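Local structure of microcin B17-processing protein McbB (Escherichia coli str. K-12 substr. MG1655, 6GRH) at residues B[155-160]-B[192-197]. The protein is needed to process the inactive microcin B17 precursor, McbA, into the active antibiotic peptide. Residues are numbered along the deposited sequence; the frame is centred on the assembly and turned at random. Where two conformers were deposited one is given.
Sequences RIYSKF and CHFCHI. With ZN (zinc ion), chain F.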
# COMPACT_ATOMS: atom_id res chain seq x y z
N ARG B 155 11.51 3.72 -29.58
CA ARG B 155 11.36 4.19 -30.96
C ARG B 155 10.06 5.01 -31.16
O ARG B 155 10.08 6.07 -31.78
CB ARG B 155 11.36 3.00 -31.92
CG ARG B 155 11.14 3.35 -33.39
CD ARG B 155 10.70 2.12 -34.18
NE ARG B 155 10.24 2.44 -35.54
CZ ARG B 155 9.50 1.63 -36.30
NH1 ARG B 155 9.12 0.43 -35.85
NH2 ARG B 155 9.13 2.02 -37.52
N ILE B 156 8.94 4.50 -30.65
CA ILE B 156 7.65 5.17 -30.79
C ILE B 156 7.64 6.52 -30.04
O ILE B 156 7.15 7.55 -30.56
CB ILE B 156 6.48 4.24 -30.35
CG1 ILE B 156 6.37 2.99 -31.24
CG2 ILE B 156 5.15 4.98 -30.36
CD1 ILE B 156 6.22 3.29 -32.73
N TYR B 157 8.17 6.53 -28.82
CA TYR B 157 8.31 7.78 -28.09
C TYR B 157 9.21 8.77 -28.83
O TYR B 157 8.88 9.96 -28.93
CB TYR B 157 8.83 7.54 -26.67
CG TYR B 157 7.82 7.00 -25.65
CD1 TYR B 157 6.46 6.74 -25.97
CD2 TYR B 157 8.23 6.75 -24.34
CE1 TYR B 157 5.57 6.25 -25.01
CE2 TYR B 157 7.35 6.25 -23.39
CZ TYR B 157 6.03 6.02 -23.71
OH TYR B 157 5.18 5.56 -22.74
N SER B 158 10.35 8.29 -29.34
CA SER B 158 11.31 9.11 -30.02
C SER B 158 10.69 9.79 -31.24
O SER B 158 10.89 10.97 -31.46
CB SER B 158 12.51 8.26 -30.42
OG SER B 158 13.46 9.03 -31.06
N LYS B 159 9.90 9.05 -32.00
CA LYS B 159 9.20 9.59 -33.16
C LYS B 159 8.05 10.55 -32.83
O LYS B 159 7.90 11.58 -33.49
CB LYS B 159 8.67 8.45 -34.02
CG LYS B 159 9.77 7.65 -34.68
CD LYS B 159 9.28 6.34 -35.30
CE LYS B 159 8.15 6.54 -36.30
NZ LYS B 159 8.45 7.60 -37.31
N PHE B 160 7.25 10.25 -31.82
CA PHE B 160 5.96 10.95 -31.64
C PHE B 160 5.74 11.84 -30.42
O PHE B 160 4.77 12.61 -30.42
CB PHE B 160 4.82 9.94 -31.76
CG PHE B 160 4.82 9.19 -33.06
CD1 PHE B 160 4.81 9.88 -34.28
CD2 PHE B 160 4.84 7.81 -33.08
CE1 PHE B 160 4.84 9.19 -35.48
CE2 PHE B 160 4.86 7.11 -34.28
CZ PHE B 160 4.85 7.80 -35.48
N CYS B 192 5.07 7.78 -17.97
CA CYS B 192 5.25 7.05 -19.19
C CYS B 192 5.30 5.54 -18.95
O CYS B 192 5.16 5.08 -17.83
CB CYS B 192 6.53 7.56 -19.86
SG CYS B 192 8.06 6.83 -19.23
N HIS B 193 5.43 4.79 -20.03
CA HIS B 193 5.57 3.34 -19.94
C HIS B 193 6.66 2.85 -18.99
O HIS B 193 6.47 1.88 -18.25
CB HIS B 193 5.92 2.78 -21.29
CG HIS B 193 6.32 1.35 -21.25
ND1 HIS B 193 5.43 0.34 -20.94
CD2 HIS B 193 7.51 0.75 -21.49
CE1 HIS B 193 6.07 -0.81 -20.98
NE2 HIS B 193 7.33 -0.60 -21.32
N PHE B 194 7.82 3.50 -19.03
CA PHE B 194 8.97 3.06 -18.22
C PHE B 194 8.68 3.27 -16.73
O PHE B 194 9.05 2.45 -15.89
CB PHE B 194 10.26 3.68 -18.76
CG PHE B 194 10.59 3.21 -20.14
CD1 PHE B 194 10.99 1.89 -20.35
CD2 PHE B 194 10.36 4.02 -21.24
CE1 PHE B 194 11.20 1.41 -21.63
CE2 PHE B 194 10.61 3.56 -22.53
CZ PHE B 194 11.02 2.25 -22.73
N CYS B 195 7.93 4.33 -16.41
CA CYS B 195 7.43 4.52 -15.06
C CYS B 195 6.57 3.33 -14.59
O CYS B 195 6.66 2.92 -13.43
CB CYS B 195 6.66 5.83 -14.93
SG CYS B 195 7.68 7.31 -15.08
N HIS B 196 5.76 2.79 -15.50
CA HIS B 196 4.87 1.66 -15.22
C HIS B 196 5.63 0.35 -15.06
O HIS B 196 5.46 -0.37 -14.02
CB HIS B 196 3.78 1.53 -16.29
CG HIS B 196 2.71 2.56 -16.15
ND1 HIS B 196 2.86 3.85 -16.60
CD2 HIS B 196 1.51 2.51 -15.52
CE1 HIS B 196 1.77 4.54 -16.31
NE2 HIS B 196 0.94 3.76 -15.64
N ILE B 197 6.45 0.03 -16.05
CA ILE B 197 7.10 -1.28 -16.09
C ILE B 197 8.06 -1.45 -14.90
O ILE B 197 8.16 -2.53 -14.35
CB ILE B 197 7.78 -1.51 -17.45
CG1 ILE B 197 7.98 -3.00 -17.70
CG2 ILE B 197 9.09 -0.77 -17.55
CD1 ILE B 197 8.08 -3.32 -19.17
ZN ZN F . 8.59 7.79 -17.18
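Tyr157, from helix 150-160, reaches across to the N-terminal end of helix 193-204, where the CxxC pair Cys192 and Cys195 supplies half of a four-cysteine zinc site completed by Cys290 and Cys292. The two backbones stay well apart, and one long aromatic side chain spans the distance between them. CB points toward the zinc-binding turn, and with CG anti to the carbonyl carbon (chi1 -76°) the ring carries on across the gap. Beside the hydroxyl-bearing carbon, CE2 touches two apolar groups: Cys192 CB at 3.9 Å and, more loosely, Phe194 CE2 at 4.3 Å. Farther out, CZ lies 3.9 Å from His193 N and 4.0 Å from His193 CB. At the tip, OH accepts a hydrogen bond from the backbone N of His193, 2.8 Å away and nearly straight at 163°, with the donor lying at the ring edge, in its plane; the same oxygen is 3.2 Å from His193 CB. Tyrosine suits the place because its length carries a polar atom to an amide at the start of a helix, while its ring fills the buried interval with carbon. The same hydroxyl is also hydrogen-bonded to Gln170 on strand 167-174, so this buried oxygen has polar partners in both the sheet and the zinc-binding turn. Histidine suits its buried site because both ring nitrogens find partners: the imidazole leads away, and ND1 bonds to Asp181, NE2 to Tyr148. Cysteine suits the N-cap position because the short CB of Cys192 packs against the tyrosine while SG binds zinc. One turn on, His196 secures the carbonyl of this cysteine, its ND1 donating to Cys192 O at 2.9 Å from above the carbonyl plane, with that oxygen only 5° out of the imidazole plane.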